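Local coordinates for DUF1214 domain-containing protein (Burkholderia cenocepacia, PDB 6ANS), which is of unknown function but belongs to the DUF1214 family and binds a sodium ion in this crystal, where two copies make up the assembly, at residues R72-I76 against H97-I102; K101-P107 against M313-Y318; G137-G141 against V182-D187. One frame throughout, in Å; residues are numbered along the deposited sequence.

Interaction 1: residues R72-I76 against H97-I102; sequences RLMRI and HETAKI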
loop_
_atom_site.group_PDB
_atom_site.type_symbol
_atom_site.label_atom_id
_atom_site.label_comp_id
_atom_site.label_asym_id
_atom_site.label_seq_id
_atom_site.Cartn_x
_atom_site.Cartn_y
_atom_site.Cartn_z
ATOM N N ARG A 72 1.615 6.266 8.816
ATOM C CA ARG A 72 0.773 6.278 7.619
ATOM C C ARG A 72 1.245 7.318 6.606
ATOM O O ARG A 72 1.220 7.071 5.395
ATOM C CB ARG A 72 -0.680 6.529 8.003
ATOM C CG ARG A 72 -1.296 5.347 8.751
ATOM C CD ARG A 72 -2.619 5.712 9.383
ATOM N NE ARG A 72 -3.345 4.522 9.805
ATOM C CZ ARG A 72 -4.640 4.506 10.109
ATOM N NH1 ARG A 72 -5.355 5.633 10.048
ATOM N NH2 ARG A 72 -5.220 3.356 10.452
ATOM N N LEU A 73 1.668 8.492 7.077
ATOM C CA LEU A 73 2.185 9.501 6.156
ATOM C C LEU A 73 3.412 8.973 5.424
ATOM O O LEU A 73 3.581 9.205 4.219
ATOM C CB LEU A 73 2.519 10.777 6.920
ATOM C CG LEU A 73 1.304 11.485 7.533
ATOM C CD1 LEU A 73 1.739 12.732 8.284
ATOM C CD2 LEU A 73 0.302 11.837 6.449
HETATM N N MSE A 74 4.258 8.229 6.138
HETATM C CA MSE A 74 5.459 7.563 5.628
HETATM C C MSE A 74 5.183 6.707 4.417
HETATM O O MSE A 74 5.864 6.727 3.407
HETATM C CB MSE A 74 6.030 6.649 6.711
HETATM C CG MSE A 74 7.318 7.045 7.316
HETATM SE SE MSE A 74 7.818 5.671 8.637
HETATM C CE MSE A 74 8.810 4.580 7.368
ATOM N N ARG A 75 4.174 5.865 4.588
ATOM C CA ARG A 75 3.815 4.928 3.534
ATOM C C ARG A 75 3.357 5.679 2.289
ATOM O O ARG A 75 3.786 5.368 1.171
ATOM C CB ARG A 75 2.736 3.976 4.051
ATOM C CG ARG A 75 3.246 2.956 5.111
ATOM C CD ARG A 75 2.101 2.443 6.007
ATOM N NE ARG A 75 1.024 1.855 5.214
ATOM C CZ ARG A 75 -0.272 1.960 5.504
ATOM N NH1 ARG A 75 -0.682 2.622 6.587
ATOM N NH2 ARG A 75 -1.164 1.402 4.703
ATOM N N ILE A 76 2.502 6.694 2.474
ATOM C CA ILE A 76 2.057 7.516 1.352
ATOM C C ILE A 76 3.244 8.238 0.731
ATOM O O ILE A 76 3.424 8.251 -0.495
ATOM C CB ILE A 76 0.984 8.522 1.814
ATOM C CG1 ILE A 76 -0.286 7.801 2.270
ATOM C CG2 ILE A 76 0.645 9.479 0.699
ATOM C CD1 ILE A 76 -1.233 8.736 3.019
ATOM N N HIS A 97 -6.769 6.317 1.802
ATOM C CA HIS A 97 -7.644 5.155 1.707
ATOM C C HIS A 97 -7.959 4.678 3.124
ATOM O O HIS A 97 -7.783 5.419 4.099
ATOM C CB HIS A 97 -6.976 4.069 0.843
ATOM C CG HIS A 97 -5.575 3.750 1.278
ATOM N ND1 HIS A 97 -5.292 2.898 2.325
ATOM C CD2 HIS A 97 -4.376 4.218 0.842
ATOM C CE1 HIS A 97 -3.980 2.824 2.491
ATOM N NE2 HIS A 97 -3.403 3.609 1.597
ATOM N N GLU A 98 -8.348 3.413 3.246
ATOM C CA GLU A 98 -8.835 2.918 4.526
ATOM C C GLU A 98 -7.760 2.941 5.604
ATOM O O GLU A 98 -8.092 3.090 6.780
ATOM C CB GLU A 98 -9.390 1.500 4.377
ATOM C CG GLU A 98 -10.635 1.407 3.525
ATOM C CD GLU A 98 -10.315 1.292 2.044
ATOM O OE1 GLU A 98 -9.111 1.320 1.673
ATOM O OE2 GLU A 98 -11.277 1.164 1.253
ATOM N N THR A 99 -6.476 2.797 5.246
ATOM C CA THR A 99 -5.440 2.693 6.275
ATOM C C THR A 99 -4.336 3.747 6.149
ATOM O O THR A 99 -3.286 3.601 6.776
ATOM C CB THR A 99 -4.799 1.301 6.293
ATOM O OG1 THR A 99 -4.062 1.096 5.083
ATOM C CG2 THR A 99 -5.860 0.170 6.463
ATOM N N ALA A 100 -4.549 4.812 5.378
ATOM C CA ALA A 100 -3.599 5.924 5.328
ATOM C C ALA A 100 -4.371 7.157 4.908
ATOM O O ALA A 100 -5.047 7.122 3.877
ATOM C CB ALA A 100 -2.453 5.658 4.337
ATOM N N LYS A 101 -4.282 8.236 5.694
ATOM C CA LYS A 101 -5.242 9.324 5.575
ATOM C C LYS A 101 -4.590 10.688 5.767
ATOM O O LYS A 101 -3.733 10.858 6.639
ATOM C CB LYS A 101 -6.381 9.133 6.588
ATOM C CG LYS A 101 -7.222 7.866 6.337
ATOM C CD LYS A 101 -8.279 7.658 7.421
ATOM C CE LYS A 101 -9.109 6.391 7.149
ATOM N NZ LYS A 101 -10.202 6.254 8.143
ATOM N N ILE A 102 -5.020 11.665 4.966
ATOM C CA ILE A 102 -4.445 13.010 4.975
ATOM C C ILE A 102 -5.546 14.056 4.828
ATOM O O ILE A 102 -6.338 14.001 3.880
ATOM C CB ILE A 102 -3.425 13.209 3.839
ATOM C CG1 ILE A 102 -2.195 12.320 4.010
ATOM C CG2 ILE A 102 -3.022 14.696 3.755
ATOM C CD1 ILE A 102 -1.254 12.361 2.795
HETATM O O HOH W 1 -8.528 5.345 10.524
#
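R72 of helix 60-83 lies along the carbonyl group of T99, and its course illustrates how a long side chain can serve several partners in succession. Its CB rests 4.0 Å from A100 CA. CG and CD then pass T99 O, CG at 3.3 Å, in a chain that stays extended as far as NE (chi2 168°, chi3 166°). NE also comes near that oxygen, but the angle is too poor for a hydrogen bond, and T99 lies over a face of the guanidinium. Two salt bridges leave the contact, from NE to E83 of the second subunit and from NH1 to E314; within it, water 1 accepts from both NH1 and K101 NZ.

R75 takes T99 differently, gripping it end-on with two nitrogens. The bend at chi3 (56°) swings the guanidinium round, bringing NH1 within 2.8 Å of T99 O from above the carbonyl plane, while NH2 donates to T99 OG1 at 2.9 Å almost within its own plane. Past the arginines the contact turns apolar. I76 CD1 fits between A100 CB and I102 CD1, 3.6 Å from each, and L73 CD2 reaches I102 CG1 at 3.5 Å. Overall, a type I beta turn, H97 to A100, is gripped by R75 and flanked by R72, on one face of helix 60-83 beside the second subunit.

Interaction 2: residues K101-P107 against M313-Y318; sequences KIGADNP and MESLDY. With NA (sodium ion), chain F.
The Y318 ring is flanked on both faces: P107 CB makes a CH-pi contact on one, 3.8 Å from the centroid, and water 3 lies over the rim of the other. In plane at its edge are S315 OG and water 4. This is a buried loop-to-loop junction, joining the approach to strand 109-115 with a loop of the second DUF1214 range, 205 residues lying between them.

K101 reaches across from its own loop, its chain stretched straight past CG, so that NZ slides past the tyrosine to reach S315. There it donates to S315 OG and to S315 O, the latter from well above the carbonyl plane. Water 3 also accepts from NZ and donates to D317 OD1; D317 itself is salt-bridged to R319.

D105, from K101's loop, meets that serine too. S315 N gives a straight bond (180°, 2.8 Å) to the syn lone pair of D105 OD1; the 2.4 Å between S315 OG and D105 OD2 is too short to be trusted. A104 N donates to M313 O at 2.7 Å, in the carbonyl plane. G103 O and A104 O each bind a sodium ion at 2.4 Å, its shell completed by three atoms from outside these segments.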
loop_
_atom_site.group_PDB
_atom_site.type_symbol
_atom_site.label_atom_id
_atom_site.label_comp_id
_atom_site.label_asym_id
_atom_site.label_seq_id
_atom_site.Cartn_x
_atom_site.Cartn_y
_atom_site.Cartn_z
ATOM N N LYS A 101 -4.282 8.236 5.694
ATOM C CA LYS A 101 -5.242 9.324 5.575
ATOM C C LYS A 101 -4.590 10.688 5.767
ATOM O O LYS A 101 -3.733 10.858 6.639
ATOM C CB LYS A 101 -6.381 9.133 6.588
ATOM C CG LYS A 101 -7.222 7.866 6.337
ATOM C CD LYS A 101 -8.279 7.658 7.421
ATOM C CE LYS A 101 -9.109 6.391 7.149
ATOM N NZ LYS A 101 -10.202 6.254 8.143
ATOM N N ILE A 102 -5.020 11.665 4.966
ATOM C CA ILE A 102 -4.445 13.010 4.975
ATOM C C ILE A 102 -5.546 14.056 4.828
ATOM O O ILE A 102 -6.338 14.001 3.880
ATOM C CB ILE A 102 -3.425 13.209 3.839
ATOM C CG1 ILE A 102 -2.195 12.320 4.010
ATOM C CG2 ILE A 102 -3.022 14.696 3.755
ATOM C CD1 ILE A 102 -1.254 12.361 2.795
ATOM N N GLY A 103 -5.567 15.026 5.741
ATOM C CA GLY A 103 -6.222 16.300 5.489
ATOM C C GLY A 103 -7.724 16.236 5.321
ATOM O O GLY A 103 -8.268 16.870 4.416
ATOM N N ALA A 104 -8.409 15.531 6.219
ATOM C CA ALA A 104 -9.843 15.265 6.096
ATOM C C ALA A 104 -10.123 14.502 4.800
ATOM O O ALA A 104 -10.795 14.985 3.887
ATOM C CB ALA A 104 -10.664 16.562 6.176
ATOM N N ASP A 105 -9.548 13.306 4.731
ATOM C CA ASP A 105 -9.788 12.382 3.629
ATOM C C ASP A 105 -11.276 12.100 3.507
ATOM O O ASP A 105 -11.945 11.842 4.506
ATOM C CB ASP A 105 -9.034 11.070 3.855
ATOM C CG ASP A 105 -9.394 10.410 5.193
ATOM O OD1 ASP A 105 -9.131 11.036 6.241
ATOM O OD2 ASP A 105 -9.965 9.289 5.199
ATOM N N ASN A 106 -11.799 12.204 2.285
ATOM C CA ASN A 106 -13.212 11.954 2.040
ATOM C C ASN A 106 -13.473 10.453 2.010
ATOM O O ASN A 106 -13.043 9.778 1.067
ATOM C CB ASN A 106 -13.651 12.588 0.723
ATOM C CG ASN A 106 -15.163 12.561 0.542
ATOM O OD1 ASN A 106 -15.866 11.799 1.210
ATOM N ND2 ASN A 106 -15.673 13.428 -0.341
ATOM N N PRO A 107 -14.197 9.900 2.985
ATOM C CA PRO A 107 -14.429 8.444 2.978
ATOM C C PRO A 107 -15.215 7.983 1.758
ATOM O O PRO A 107 -15.069 6.831 1.346
ATOM C CB PRO A 107 -15.209 8.197 4.279
ATOM C CG PRO A 107 -14.948 9.407 5.136
ATOM C CD PRO A 107 -14.829 10.552 4.147
HETATM N N MSE A 313 -6.892 14.916 11.662
HETATM C CA MSE A 313 -7.676 15.118 10.442
HETATM C C MSE A 313 -7.635 13.878 9.557
HETATM O O MSE A 313 -7.747 13.939 8.333
HETATM C CB MSE A 313 -7.209 16.394 9.710
HETATM C CG MSE A 313 -7.343 17.611 10.632
HETATM SE SE MSE A 313 -7.147 19.384 9.755
HETATM C CE MSE A 313 -8.722 19.241 8.565
ATOM N N GLU A 314 -7.483 12.731 10.200
ATOM C CA GLU A 314 -7.818 11.469 9.567
ATOM C C GLU A 314 -9.279 11.195 9.859
ATOM O O GLU A 314 -9.698 11.288 11.018
ATOM C CB GLU A 314 -7.001 10.314 10.129
ATOM C CG GLU A 314 -5.504 10.423 10.082
ATOM C CD GLU A 314 -4.901 9.198 10.751
ATOM O OE1 GLU A 314 -5.068 9.059 11.977
ATOM O OE2 GLU A 314 -4.328 8.348 10.045
ATOM N N SER A 315 -10.042 10.825 8.833
ATOM C CA SER A 315 -11.373 10.298 9.107
ATOM C C SER A 315 -11.266 9.151 10.101
ATOM O O SER A 315 -10.272 8.418 10.130
ATOM C CB SER A 315 -12.056 9.817 7.820
ATOM O OG SER A 315 -11.306 8.798 7.182
ATOM N N LEU A 316 -12.292 9.007 10.937
ATOM C CA LEU A 316 -12.380 7.839 11.804
ATOM C C LEU A 316 -12.555 6.583 10.951
ATOM O O LEU A 316 -12.649 6.677 9.723
ATOM C CB LEU A 316 -13.504 8.016 12.825
ATOM C CG LEU A 316 -13.302 9.209 13.784
ATOM C CD1 LEU A 316 -14.420 9.259 14.828
ATOM C CD2 LEU A 316 -11.932 9.169 14.455
ATOM N N ASP A 317 -12.566 5.396 11.560
ATOM C CA ASP A 317 -12.412 4.185 10.752
ATOM C C ASP A 317 -13.764 3.766 10.189
ATOM O O ASP A 317 -14.494 2.966 10.785
ATOM C CB ASP A 317 -11.765 3.068 11.559
ATOM C CG ASP A 317 -11.486 1.819 10.705
ATOM O OD1 ASP A 317 -11.798 1.837 9.491
ATOM O OD2 ASP A 317 -10.947 0.832 11.243
ATOM N N TYR A 318 -14.073 4.256 8.984
ATOM C CA TYR A 318 -15.379 3.983 8.396
ATOM C C TYR A 318 -15.569 2.531 7.957
ATOM O O TYR A 318 -16.677 2.185 7.518
ATOM C CB TYR A 318 -15.634 4.913 7.219
ATOM C CG TYR A 318 -14.502 4.980 6.211
ATOM C CD1 TYR A 318 -14.426 4.075 5.155
ATOM C CD2 TYR A 318 -13.499 5.946 6.333
ATOM C CE1 TYR A 318 -13.386 4.134 4.231
ATOM C CE2 TYR A 318 -12.451 6.009 5.428
ATOM C CZ TYR A 318 -12.395 5.113 4.378
ATOM O OH TYR A 318 -11.361 5.190 3.468
HETATM NA NA NA F . -9.514 16.452 2.449
HETATM O O HOH W 2 -2.978 8.776 8.000
HETATM O O HOH W 3 -10.766 3.544 7.494
HETATM O O HOH W 4 -9.708 7.266 3.339
HETATM O O HOH W 5 -12.319 5.022 0.739
#

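Interaction 3: residues G137-G141 against V182-D187; sequences GTQKG and VRMEPD
T138 and R183 meet through a single hydrogen bond, which T138 OG1 donates to R183 O at 2.7 Å, close to the line of the carbonyl bond. The bond spans two beta sheets of the first DUF1214 range: T138 belongs to strand 133-140 of the antiparallel one, R183 to the edge strand 181-183 of the mixed one. The two segments run almost the same way, 12° apart, yet no backbone hydrogen bond joins them; side chains make the contacts, in part to backbone oxygens.

The threonine works with both branches. A chi1 of 63° tucks OG1 between N and C and sets CG2 anti to the carbonyl carbon, against V182 CG1 at 3.6 Å and, more loosely, M184 CG. Behind it, the hydroxyl is also bonded to T152 OG1 of the neighbouring strand 151-155.

Two residues on, K140 forms the second part of the first shell. Its CB packs on D187 O at 3.4 Å. From CG to NZ the chain is stretched out and crosses toward E185, where NZ makes a salt bridge to OE1, 3.1 Å away, on the syn lone pair of that oxygen. The other carboxylate oxygen is taken by R183: NH1 donates to E185 OE2 at 3.0 Å from the anti side, and NH2 adds a weak bond. R183 NH1 also donates to T152 O, so the arginine is itself positioned by strand 151-155 and in turn holds the carboxylate facing the lysine.

Further out, the chain turns at D187 toward strand 188-196, which pairs directly with 133-140. Water 6 links K140 NZ to D187 OD2, and water 7 accepts from G141 N at 2.8 Å while donating to D187 O at 2.6 Å.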
loop_
_atom_site.group_PDB
_atom_site.type_symbol
_atom_site.label_atom_id
_atom_site.label_comp_id
_atom_site.label_asym_id
_atom_site.label_seq_id
_atom_site.Cartn_x
_atom_site.Cartn_y
_atom_site.Cartn_z
ATOM N N GLY A 137 -7.608 16.889 -11.230
ATOM C CA GLY A 137 -6.837 18.095 -10.961
ATOM C C GLY A 137 -5.352 17.875 -11.173
ATOM O O GLY A 137 -4.803 16.858 -10.747
ATOM N N THR A 138 -4.698 18.829 -11.831
ATOM C CA THR A 138 -3.244 18.802 -11.855
ATOM C C THR A 138 -2.718 19.808 -10.841
ATOM O O THR A 138 -3.342 20.838 -10.591
ATOM C CB THR A 138 -2.679 19.051 -13.259
ATOM O OG1 THR A 138 -3.035 20.352 -13.720
ATOM C CG2 THR A 138 -3.214 17.986 -14.233
ATOM N N GLN A 139 -1.621 19.449 -10.181
ATOM C CA GLN A 139 -1.114 20.211 -9.051
ATOM C C GLN A 139 0.387 20.410 -9.208
ATOM O O GLN A 139 1.061 19.690 -9.951
ATOM C CB GLN A 139 -1.411 19.512 -7.702
ATOM C CG GLN A 139 -2.754 18.765 -7.605
ATOM C CD GLN A 139 -3.982 19.700 -7.568
ATOM O OE1 GLN A 139 -5.039 19.359 -8.096
ATOM N NE2 GLN A 139 -3.837 20.874 -6.946
ATOM N N LYS A 140 0.917 21.393 -8.487
ATOM C CA LYS A 140 2.347 21.636 -8.493
ATOM C C LYS A 140 2.822 21.768 -7.053
ATOM O O LYS A 140 2.021 21.686 -6.119
ATOM C CB LYS A 140 2.692 22.886 -9.320
ATOM C CG LYS A 140 2.150 24.170 -8.745
ATOM C CD LYS A 140 2.466 25.339 -9.696
ATOM C CE LYS A 140 1.914 26.654 -9.182
ATOM N NZ LYS A 140 2.289 27.777 -10.100
ATOM N N GLY A 141 4.131 21.999 -6.880
ATOM C CA GLY A 141 4.697 22.112 -5.543
ATOM C C GLY A 141 4.510 20.808 -4.785
ATOM O O GLY A 141 4.715 19.714 -5.318
ATOM N N VAL A 182 -6.522 18.544 -20.027
ATOM C CA VAL A 182 -6.306 19.077 -18.684
ATOM C C VAL A 182 -4.995 19.843 -18.717
ATOM O O VAL A 182 -3.943 19.280 -19.049
ATOM C CB VAL A 182 -6.256 17.976 -17.609
ATOM C CG1 VAL A 182 -6.181 18.617 -16.220
ATOM C CG2 VAL A 182 -7.431 17.035 -17.718
ATOM N N ARG A 183 -5.051 21.114 -18.341
ATOM C CA ARG A 183 -3.886 21.983 -18.414
ATOM C C ARG A 183 -2.805 21.596 -17.399
ATOM O O ARG A 183 -3.098 21.199 -16.270
ATOM C CB ARG A 183 -4.343 23.430 -18.188
ATOM C CG ARG A 183 -3.263 24.411 -17.901
ATOM C CD ARG A 183 -3.881 25.795 -17.646
ATOM N NE ARG A 183 -2.870 26.831 -17.705
ATOM C CZ ARG A 183 -2.147 27.225 -16.665
ATOM N NH1 ARG A 183 -2.335 26.676 -15.471
ATOM N NH2 ARG A 183 -1.253 28.180 -16.817
HETATM N N MSE A 184 -1.547 21.718 -17.813
HETATM C CA MSE A 184 -0.411 21.681 -16.899
HETATM C C MSE A 184 0.470 22.898 -17.131
HETATM O O MSE A 184 0.420 23.491 -18.186
HETATM C CB MSE A 184 0.434 20.415 -17.089
HETATM C CG MSE A 184 -0.304 19.120 -16.810
HETATM SE SE MSE A 184 0.921 17.604 -16.658
HETATM C CE MSE A 184 1.560 17.509 -18.483
ATOM N N GLU A 185 1.281 23.244 -16.144
ATOM C CA GLU A 185 2.404 24.153 -16.280
ATOM C C GLU A 185 3.703 23.354 -16.212
ATOM O O GLU A 185 3.704 22.185 -15.806
ATOM C CB GLU A 185 2.390 25.207 -15.161
ATOM C CG GLU A 185 1.127 26.039 -15.114
ATOM C CD GLU A 185 1.020 26.870 -13.848
ATOM O OE1 GLU A 185 2.000 26.924 -13.084
ATOM O OE2 GLU A 185 -0.054 27.468 -13.626
ATOM N N PRO A 186 4.826 23.936 -16.637
ATOM C CA PRO A 186 6.115 23.235 -16.484
ATOM C C PRO A 186 6.360 22.683 -15.082
ATOM O O PRO A 186 6.935 21.596 -14.947
ATOM C CB PRO A 186 7.140 24.324 -16.851
ATOM C CG PRO A 186 6.399 25.198 -17.843
ATOM C CD PRO A 186 4.953 25.191 -17.410
ATOM N N ASP A 187 5.944 23.404 -14.040
ATOM C CA ASP A 187 6.133 22.979 -12.660
ATOM C C ASP A 187 5.089 21.978 -12.183
ATOM O O ASP A 187 5.208 21.493 -11.055
ATOM C CB ASP A 187 6.110 24.190 -11.722
ATOM C CG ASP A 187 7.421 24.944 -11.706
ATOM O OD1 ASP A 187 8.398 24.483 -12.335
ATOM O OD2 ASP A 187 7.470 26.014 -11.062
HETATM O O HOH W 6 5.499 27.462 -10.690
HETATM O O HOH W 7 6.236 22.047 -8.686
#

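How the interactions relate
Interactions 1 and 2 are buried and adjoining, their centres about 9 Å apart, and both use K101 and I102; the loop before strand 109-115 thus meets helix 60-83 at one end and the 313-318 loop at the other. R72 of interaction 1 and E314 of interaction 2 are tied by a salt bridge. Interaction 3 is partly buried and stands apart, with nearest atoms about 12 Å from either. Chemistry follows place: arginines beside the second subunit in interaction 1, a serine shared by lysine and aspartate near a sodium ion in interaction 2, and, between sheets in interaction 3, a threonine bond flanked by a more outward ionic network.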